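Local coordinates for uncharacterized protein (Pseudomonas aeruginosa UCBPP-PA14, PDB 3FD9), which acts as an anti-activator of type III secretion genes, probably by disrupting self-association and DNA binding of the transcriptional activator ExsA, at residues Q55-R60 / R66-Q71; L21-E24 / S29-Q32; L87-N92 / I100-L105. All blocks are in the same frame, centred on the assembly; numbering follows the deposited sequence.

The three contacts follow one another along the chain; none nests in or crosses another. Interaction 2 comes first and closes the turn between helix 19-24 and helix 30-39. Two helices later, interaction 1 spans the loop between helix 52-60 and helix 66-76. Interaction 3 then joins strand 90-92 to helix 96-115 across the short link between them. Interactions 1 and 2 meet where Tyr22 packs on Gln55 and Leu58, and where Gln32 lies against Val69. Interactions 1 and 3 meet through a salt bridge from Arg57 to Asp89. Interactions 2 and 3 do not touch; their nearest atoms are about 10 Å apart.

Interaction 1: residues Q55-R60 / R66-Q71; sequences QQRLAR and REEVRQ
Arg57 and Glu68 face each other from two successive helices, and their CA atoms, the nearest pair between residues 55-60 and 66-71, are 10.6 Å apart. The two long side chains bridge that distance. Arg57 has CG anti to its carbonyl carbon and a bend at chi3 (70°). This brings the guanidinium to Glu68, whose CG lies over one face of it, towards the rim. The closest atoms are Arg57 NH1 and Glu68 CG, at 3.6 Å. The side chains cross at about a right angle, with guanidinium and carboxylate planes 27° apart. Glu68 OE2 is 4.0 Å from Arg57 NH1 and well out of the guanidinium plane. The pair counts as a long salt bridge held by attraction alone, since no N-H is aimed at the oxygen.

The stronger partners lie elsewhere. Arg57 NH1 forms a salt bridge with Asp89, and Arg57 NE donates to Leu62 O. Glu68 OE1 accepts from the Gly65 amide just before its own helix. Glu68 OE2 also lies close to Asp89 OD1. The arginine therefore probably offsets the repulsion between these two carboxylates, while its bond to Leu62 ties it to the loop joining the helices.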
loop_
_atom_site.group_PDB
_atom_site.type_symbol
_atom_site.label_atom_id
_atom_site.label_comp_id
_atom_site.label_asym_id
_atom_site.label_seq_id
_atom_site.Cartn_x
_atom_site.Cartn_y
_atom_site.Cartn_z
ATOM N N GLN A 55 16.259 5.990 6.125
ATOM C CA GLN A 55 15.531 7.256 6.149
ATOM C C GLN A 55 15.536 7.923 4.773
ATOM O O GLN A 55 14.567 8.566 4.375
ATOM C CB GLN A 55 16.146 8.203 7.180
ATOM C CG GLN A 55 15.962 7.771 8.621
ATOM C CD GLN A 55 14.549 7.973 9.103
ATOM O OE1 GLN A 55 13.758 8.687 8.478
ATOM N NE2 GLN A 55 14.216 7.342 10.225
ATOM N N GLN A 56 16.650 7.770 4.067
ATOM C CA GLN A 56 16.821 8.307 2.729
ATOM C C GLN A 56 15.878 7.591 1.775
ATOM O O GLN A 56 15.185 8.223 0.978
ATOM C CB GLN A 56 18.279 8.119 2.294
ATOM C CG GLN A 56 18.621 8.506 0.855
ATOM C CD GLN A 56 20.135 8.543 0.607
ATOM O OE1 GLN A 56 20.842 9.418 1.122
ATOM N NE2 GLN A 56 20.634 7.593 -0.181
ATOM N N ARG A 57 15.839 6.266 1.867
ATOM C CA ARG A 57 14.934 5.488 1.034
ATOM C C ARG A 57 13.484 5.845 1.319
ATOM O O ARG A 57 12.685 5.966 0.392
ATOM C CB ARG A 57 15.185 3.992 1.187
ATOM C CG ARG A 57 16.533 3.582 0.627
ATOM C CD ARG A 57 16.652 2.092 0.453
ATOM N NE ARG A 57 15.800 1.617 -0.634
ATOM C CZ ARG A 57 16.244 1.088 -1.770
ATOM N NH1 ARG A 57 17.549 0.955 -1.984
ATOM N NH2 ARG A 57 15.378 0.684 -2.690
ATOM N N LEU A 58 13.141 6.036 2.589
ATOM C CA LEU A 58 11.780 6.440 2.941
ATOM C C LEU A 58 11.391 7.752 2.250
ATOM O O LEU A 58 10.394 7.818 1.520
ATOM C CB LEU A 58 11.620 6.570 4.457
ATOM C CG LEU A 58 10.278 7.115 4.965
ATOM C CD1 LEU A 58 9.116 6.305 4.453
ATOM C CD2 LEU A 58 10.250 7.159 6.495
ATOM N N ALA A 59 12.194 8.787 2.474
ATOM C CA ALA A 59 11.944 10.100 1.890
ATOM C C ALA A 59 11.814 10.050 0.361
ATOM O O ALA A 59 11.077 10.834 -0.239
ATOM C CB ALA A 59 13.041 11.062 2.292
ATOM N N ARG A 60 12.524 9.122 -0.266
ATOM C CA ARG A 60 12.571 9.066 -1.716
ATOM C C ARG A 60 11.532 8.101 -2.276
ATOM O O ARG A 60 11.312 8.055 -3.487
ATOM C CB ARG A 60 13.984 8.703 -2.186
ATOM C CG ARG A 60 15.024 9.739 -1.744
ATOM C CD ARG A 60 16.439 9.372 -2.160
ATOM N NE ARG A 60 17.384 10.440 -1.829
ATOM C CZ ARG A 60 18.689 10.388 -2.086
ATOM N NH1 ARG A 60 19.205 9.319 -2.672
ATOM N NH2 ARG A 60 19.479 11.399 -1.763
ATOM N N ARG A 66 14.749 -7.777 -2.585
ATOM C CA ARG A 66 15.410 -8.919 -1.970
ATOM C C ARG A 66 16.779 -8.553 -1.411
ATOM O O ARG A 66 17.123 -8.933 -0.295
ATOM C CB ARG A 66 15.568 -10.062 -2.970
ATOM C CG ARG A 66 14.304 -10.845 -3.268
ATOM C CD ARG A 66 14.656 -12.094 -4.067
ATOM N NE ARG A 66 15.763 -11.837 -4.993
ATOM C CZ ARG A 66 16.610 -12.765 -5.434
ATOM N NH1 ARG A 66 16.486 -14.026 -5.031
ATOM N NH2 ARG A 66 17.588 -12.433 -6.271
ATOM N N GLU A 67 17.559 -7.820 -2.200
ATOM C CA GLU A 67 18.938 -7.515 -1.843
ATOM C C GLU A 67 19.016 -6.544 -0.671
ATOM O O GLU A 67 19.820 -6.724 0.243
ATOM C CB GLU A 67 19.699 -6.970 -3.052
ATOM C CG GLU A 67 21.189 -6.752 -2.816
ATOM C CD GLU A 67 21.911 -8.006 -2.345
ATOM O OE1 GLU A 67 21.331 -9.105 -2.443
ATOM O OE2 GLU A 67 23.063 -7.889 -1.874
ATOM N N GLU A 68 18.176 -5.518 -0.696
ATOM C CA GLU A 68 18.132 -4.579 0.407
ATOM C C GLU A 68 17.841 -5.329 1.697
ATOM O O GLU A 68 18.479 -5.088 2.719
ATOM C CB GLU A 68 17.095 -3.489 0.166
ATOM C CG GLU A 68 17.521 -2.440 -0.844
ATOM C CD GLU A 68 17.709 -3.009 -2.243
ATOM O OE1 GLU A 68 16.803 -3.731 -2.744
ATOM O OE2 GLU A 68 18.769 -2.718 -2.845
ATOM N N VAL A 69 16.892 -6.253 1.662
ATOM C CA VAL A 69 16.621 -7.047 2.854
ATOM C C VAL A 69 17.854 -7.855 3.269
ATOM O O VAL A 69 18.256 -7.818 4.437
ATOM C CB VAL A 69 15.417 -7.986 2.688
ATOM C CG1 VAL A 69 15.330 -8.923 3.877
ATOM C CG2 VAL A 69 14.139 -7.189 2.550
ATOM N N ARG A 70 18.460 -8.574 2.328
ATOM C CA ARG A 70 19.622 -9.390 2.660
ATOM C C ARG A 70 20.733 -8.549 3.292
ATOM O O ARG A 70 21.277 -8.923 4.337
ATOM C CB ARG A 70 20.159 -10.148 1.443
ATOM C CG ARG A 70 20.897 -11.417 1.827
ATOM C CD ARG A 70 21.666 -12.037 0.667
ATOM N NE ARG A 70 23.073 -11.631 0.640
ATOM C CZ ARG A 70 23.641 -10.976 -0.364
ATOM N NH1 ARG A 70 22.924 -10.664 -1.433
ATOM N NH2 ARG A 70 24.925 -10.647 -0.310
ATOM N N GLN A 71 21.054 -7.419 2.662
ATOM C CA GLN A 71 22.108 -6.533 3.145
ATOM C C GLN A 71 21.843 -6.061 4.562
ATOM O O GLN A 71 22.753 -6.001 5.387
ATOM C CB GLN A 71 22.283 -5.332 2.221
ATOM C CG GLN A 71 23.084 -5.642 0.960
ATOM C CD GLN A 71 24.524 -6.047 1.254
ATOM O OE1 GLN A 71 25.246 -5.347 1.975
ATOM N NE2 GLN A 71 24.950 -7.180 0.693
#

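Interaction 2: residues L21-E24 / S29-Q32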
loop_
_atom_site.group_PDB
_atom_site.type_symbol
_atom_site.label_atom_id
_atom_site.label_comp_id
_atom_site.label_asym_id
_atom_site.label_seq_id
_atom_site.Cartn_x
_atom_site.Cartn_y
_atom_site.Cartn_z
ATOM N N LEU A 21 5.416 3.840 9.835
ATOM C CA LEU A 21 5.755 4.821 8.806
ATOM C C LEU A 21 6.199 4.151 7.518
ATOM O O LEU A 21 5.892 4.619 6.422
ATOM C CB LEU A 21 6.877 5.746 9.290
ATOM C CG LEU A 21 6.482 7.024 10.033
ATOM C CD1 LEU A 21 7.713 7.690 10.642
ATOM C CD2 LEU A 21 5.733 7.984 9.109
ATOM N N TYR A 22 6.938 3.060 7.658
ATOM C CA TYR A 22 7.523 2.378 6.514
ATOM C C TYR A 22 6.521 1.483 5.813
ATOM O O TYR A 22 6.581 1.297 4.604
ATOM C CB TYR A 22 8.738 1.568 6.951
ATOM C CG TYR A 22 9.902 2.437 7.361
ATOM C CD1 TYR A 22 10.235 2.603 8.698
ATOM C CD2 TYR A 22 10.657 3.108 6.408
ATOM C CE1 TYR A 22 11.298 3.400 9.071
ATOM C CE2 TYR A 22 11.719 3.906 6.770
ATOM C CZ TYR A 22 12.038 4.050 8.101
ATOM O OH TYR A 22 13.100 4.849 8.461
ATOM N N ARG A 23 5.602 0.924 6.580
ATOM C CA ARG A 23 4.543 0.132 6.007
ATOM C C ARG A 23 3.588 1.043 5.239
ATOM O O ARG A 23 3.303 0.799 4.063
ATOM C CB ARG A 23 3.821 -0.659 7.101
ATOM C CG ARG A 23 4.644 -1.810 7.670
ATOM C CD ARG A 23 4.369 -3.131 6.966
ATOM N NE ARG A 23 3.983 -2.961 5.568
ATOM C CZ ARG A 23 2.755 -3.164 5.091
ATOM N NH1 ARG A 23 1.773 -3.557 5.899
ATOM N NH2 ARG A 23 2.511 -2.979 3.798
ATOM N N GLU A 24 3.105 2.100 5.889
ATOM C CA GLU A 24 2.190 3.037 5.238
ATOM C C GLU A 24 2.756 3.642 3.951
ATOM O O GLU A 24 2.019 3.902 3.001
ATOM C CB GLU A 24 1.818 4.166 6.188
ATOM C CG GLU A 24 0.878 3.769 7.308
ATOM C CD GLU A 24 0.753 4.876 8.349
ATOM O OE1 GLU A 24 1.237 6.001 8.077
ATOM O OE2 GLU A 24 0.176 4.622 9.433
ATOM N N SER A 29 7.266 -4.133 2.679
ATOM C CA SER A 29 6.031 -4.901 2.597
ATOM C C SER A 29 5.755 -5.634 3.907
ATOM O O SER A 29 6.639 -5.760 4.748
ATOM C CB SER A 29 6.089 -5.894 1.439
ATOM O OG SER A 29 7.016 -6.925 1.717
ATOM N N ALA A 30 4.527 -6.111 4.083
ATOM C CA ALA A 30 4.174 -6.874 5.274
ATOM C C ALA A 30 5.040 -8.117 5.347
ATOM O O ALA A 30 5.577 -8.453 6.407
ATOM C CB ALA A 30 2.706 -7.256 5.252
ATOM N N ARG A 31 5.172 -8.797 4.210
ATOM C CA ARG A 31 6.021 -9.974 4.103
ATOM C C ARG A 31 7.436 -9.667 4.596
ATOM O O ARG A 31 7.998 -10.409 5.407
ATOM C CB ARG A 31 6.065 -10.449 2.655
ATOM C CG ARG A 31 6.578 -11.861 2.481
ATOM C CD ARG A 31 6.772 -12.210 1.015
ATOM N NE ARG A 31 7.554 -11.190 0.323
ATOM C CZ ARG A 31 8.836 -10.907 0.568
ATOM N NH1 ARG A 31 9.508 -11.563 1.511
ATOM N NH2 ARG A 31 9.450 -9.954 -0.128
ATOM N N GLN A 32 8.010 -8.574 4.098
ATOM C CA GLN A 32 9.395 -8.223 4.421
ATOM C C GLN A 32 9.574 -7.912 5.892
ATOM O O GLN A 32 10.504 -8.408 6.529
ATOM C CB GLN A 32 9.873 -7.040 3.593
ATOM C CG GLN A 32 10.038 -7.382 2.126
ATOM C CD GLN A 32 10.327 -6.167 1.278
ATOM O OE1 GLN A 32 9.726 -5.106 1.467
ATOM N NE2 GLN A 32 11.257 -6.311 0.338
#
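The backbone N of Ser29, a residue that meets Arg23 across the contact, donates to Gln32 OE1 at 2.9 Å. The bond is nearly straight, with an N-H...O angle of 173°. It lies in the carbonyl plane of the Gln32 amide and uses a lone pair. In return, Gln32 N donates to Ser29 OG at 3.1 Å. The torsions fit the exchange. Ser29 chi1 of 70° turns OG towards the first turn of the helix, and the Gln32 side chain folds back to the start of that turn.

Ser29 is thus the N-cap of helix 30-39, and Ser29 and Gln32 form a capping box. The box satisfies amides at the helix start that have no preceding turn to bond to. The other end of the buried Gln32 amide is held too, since NE2 donates to Leu64 O.

Arg23, on helix 19-24, lays its guanidinium against this helix start. Ala30 N sits over one face of the group, towards the rim, and is 3.5 Å from Arg23 NE. The carbonyl carbon of Ser29 approaches the group obliquely, 3.6 Å from the same NE. Further out, Arg23 NH1 lies 3.9 Å from Ala30 CB. No hydrogen bond joins residues 21-24 to residues 29-32. Arg23 NE instead donates to Ile28 O in the intervening turn. The Arg23 chain bends at both chi2 (-93°) and chi3, which curls its end towards Ala30 although its CB does not point that way.

The contact is at the surface of the chain and close to a second subunit. Glu24 of that subunit packs on Arg23, and Ser25 of the same subunit packs on Ala30.

Interaction 3: residues L87-N92 / I100-L105; sequences LGDRVN and IDWVLL
Trp102 of helix 96-115 reaches across to Val91 of strand 90-92, and its ring makes most of the contact. At its root, Trp102 CB is 4.2 Å from Val91 CG1. Next comes Trp102 CG, which lies near both valine methyls. From there the two methyls divide the indole. Val91 CG1 is 3.8 Å from Trp102 CD2, and it also lies near Trp102 CE3, on the six-membered ring. Val91 CG2 sits over the five-membered ring of Trp102, 3.8 Å from the centroid and only 9° off the ring normal. This is a CH-pi contact, and it brings CG2 close to CD1, NE1 and CE2. Val91 has CG1 anti to the backbone N (chi1 -175°), which turns both methyls to the same ring face.

Towards the far edge, Trp102 CZ2 meets Asp89 OD2 at 4.0 Å. The oxygen is near the ring plane, but the carboxylate is turned 70° from the ring. No hydrogen bond joins this pair. The buried carboxylate has other partners: OD2 accepts from Trp53 NE1, and OD1 pairs with Arg57. Leu62 and Arg60 also pack on Trp102, as does Arg31 of a third subunit.

The helix carries a wider turn of pi type at 100-104, where Leu105 N donates to Ile100 O at 3.0 Å. Val91 in turn has backbone hydrogen bonds with His251 and Tyr253. The contact is a buried strand-to-helix packing: the indole lies against a strand of a small parallel sheet, whose other strand, 251-253, comes from near the C terminus.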
loop_
_atom_site.group_PDB
_atom_site.type_symbol
_atom_site.label_atom_id
_atom_site.label_comp_id
_atom_site.label_asym_id
_atom_site.label_seq_id
_atom_site.Cartn_x
_atom_site.Cartn_y
_atom_site.Cartn_z
ATOM N N LEU A 87 25.411 0.267 5.310
ATOM C CA LEU A 87 24.335 0.072 4.356
ATOM C C LEU A 87 24.440 1.064 3.212
ATOM O O LEU A 87 24.638 2.253 3.432
ATOM C CB LEU A 87 22.981 0.238 5.044
ATOM C CG LEU A 87 22.621 -0.846 6.053
ATOM C CD1 LEU A 87 21.382 -0.456 6.825
ATOM C CD2 LEU A 87 22.425 -2.153 5.338
ATOM N N GLY A 88 24.300 0.569 1.989
ATOM C CA GLY A 88 24.254 1.417 0.816
ATOM C C GLY A 88 23.688 0.631 -0.350
ATOM O O GLY A 88 23.404 -0.564 -0.226
ATOM N N ASP A 89 23.522 1.299 -1.486
ATOM C CA ASP A 89 23.016 0.651 -2.678
ATOM C C ASP A 89 24.045 0.700 -3.787
ATOM O O ASP A 89 24.877 1.598 -3.819
ATOM C CB ASP A 89 21.740 1.338 -3.143
ATOM C CG ASP A 89 20.632 1.248 -2.124
ATOM O OD1 ASP A 89 20.097 0.132 -1.925
ATOM O OD2 ASP A 89 20.290 2.296 -1.534
ATOM N N ARG A 90 23.987 -0.277 -4.683
ATOM C CA ARG A 90 24.753 -0.233 -5.913
ATOM C C ARG A 90 23.774 0.264 -6.958
ATOM O O ARG A 90 22.766 -0.389 -7.225
ATOM C CB ARG A 90 25.266 -1.622 -6.288
ATOM C CG ARG A 90 25.762 -2.459 -5.115
ATOM C CD ARG A 90 27.243 -2.259 -4.851
ATOM N NE ARG A 90 28.067 -2.663 -5.991
ATOM C CZ ARG A 90 29.398 -2.710 -5.977
ATOM N NH1 ARG A 90 30.064 -2.382 -4.876
ATOM N NH2 ARG A 90 30.062 -3.088 -7.063
ATOM N N VAL A 91 24.057 1.421 -7.543
ATOM C CA VAL A 91 23.073 2.108 -8.359
ATOM C C VAL A 91 23.551 2.311 -9.785
ATOM O O VAL A 91 24.596 2.913 -10.023
ATOM C CB VAL A 91 22.721 3.480 -7.769
ATOM C CG1 VAL A 91 21.606 4.109 -8.584
ATOM C CG2 VAL A 91 22.313 3.350 -6.313
ATOM N N ASN A 92 22.773 1.821 -10.744
ATOM C CA ASN A 92 23.133 1.963 -12.143
ATOM C C ASN A 92 22.500 3.197 -12.744
ATOM O O ASN A 92 21.317 3.196 -13.077
ATOM C CB ASN A 92 22.717 0.731 -12.936
ATOM C CG ASN A 92 23.214 0.771 -14.357
ATOM O OD1 ASN A 92 23.969 1.666 -14.737
ATOM N ND2 ASN A 92 22.797 -0.199 -15.158
ATOM N N ILE A 100 17.102 9.465 -11.865
ATOM C CA ILE A 100 16.166 10.458 -11.360
ATOM C C ILE A 100 16.037 10.408 -9.850
ATOM O O ILE A 100 16.016 11.438 -9.187
ATOM C CB ILE A 100 14.763 10.251 -11.956
ATOM C CG1 ILE A 100 14.752 10.590 -13.449
ATOM C CG2 ILE A 100 13.749 11.095 -11.221
ATOM C CD1 ILE A 100 13.511 10.084 -14.173
ATOM N N ASP A 101 15.931 9.206 -9.306
ATOM C CA ASP A 101 15.598 9.055 -7.902
ATOM C C ASP A 101 16.809 9.211 -7.014
ATOM O O ASP A 101 16.681 9.538 -5.835
ATOM C CB ASP A 101 14.974 7.691 -7.657
ATOM C CG ASP A 101 13.580 7.590 -8.212
ATOM O OD1 ASP A 101 12.814 8.574 -8.079
ATOM O OD2 ASP A 101 13.251 6.525 -8.780
ATOM N N TRP A 102 17.982 8.959 -7.583
ATOM C CA TRP A 102 19.212 8.973 -6.819
ATOM C C TRP A 102 20.031 10.231 -7.055
ATOM O O TRP A 102 20.878 10.581 -6.249
ATOM C CB TRP A 102 20.041 7.716 -7.099
ATOM C CG TRP A 102 19.804 6.628 -6.079
ATOM C CD1 TRP A 102 20.360 6.537 -4.829
ATOM C CD2 TRP A 102 18.944 5.491 -6.214
ATOM N NE1 TRP A 102 19.894 5.416 -4.183
ATOM C CE2 TRP A 102 19.026 4.758 -5.010
ATOM C CE3 TRP A 102 18.115 5.020 -7.233
ATOM C CZ2 TRP A 102 18.313 3.585 -4.802
ATOM C CZ3 TRP A 102 17.404 3.853 -7.021
ATOM C CH2 TRP A 102 17.510 3.148 -5.817
ATOM N N VAL A 103 19.780 10.921 -8.154
ATOM C CA VAL A 103 20.557 12.107 -8.461
ATOM C C VAL A 103 19.660 13.319 -8.684
ATOM O O VAL A 103 19.570 14.192 -7.831
ATOM C CB VAL A 103 21.456 11.895 -9.697
ATOM C CG1 VAL A 103 22.307 13.120 -9.949
ATOM C CG2 VAL A 103 22.337 10.693 -9.501
ATOM N N LEU A 104 18.990 13.365 -9.826
ATOM C CA LEU A 104 18.293 14.573 -10.240
ATOM C C LEU A 104 17.365 15.150 -9.179
ATOM O O LEU A 104 17.420 16.345 -8.891
ATOM C CB LEU A 104 17.540 14.343 -11.543
ATOM C CG LEU A 104 18.379 13.847 -12.726
ATOM C CD1 LEU A 104 17.511 13.806 -13.981
ATOM C CD2 LEU A 104 19.599 14.716 -12.943
ATOM N N LEU A 105 16.517 14.314 -8.594
ATOM C CA LEU A 105 15.570 14.794 -7.590
ATOM C C LEU A 105 16.228 15.252 -6.279
ATOM O O LEU A 105 15.922 16.334 -5.773
ATOM C CB LEU A 105 14.492 13.743 -7.318
ATOM C CG LEU A 105 13.469 13.542 -8.426
ATOM C CD1 LEU A 105 12.329 12.705 -7.910
ATOM C CD2 LEU A 105 12.945 14.874 -8.953
#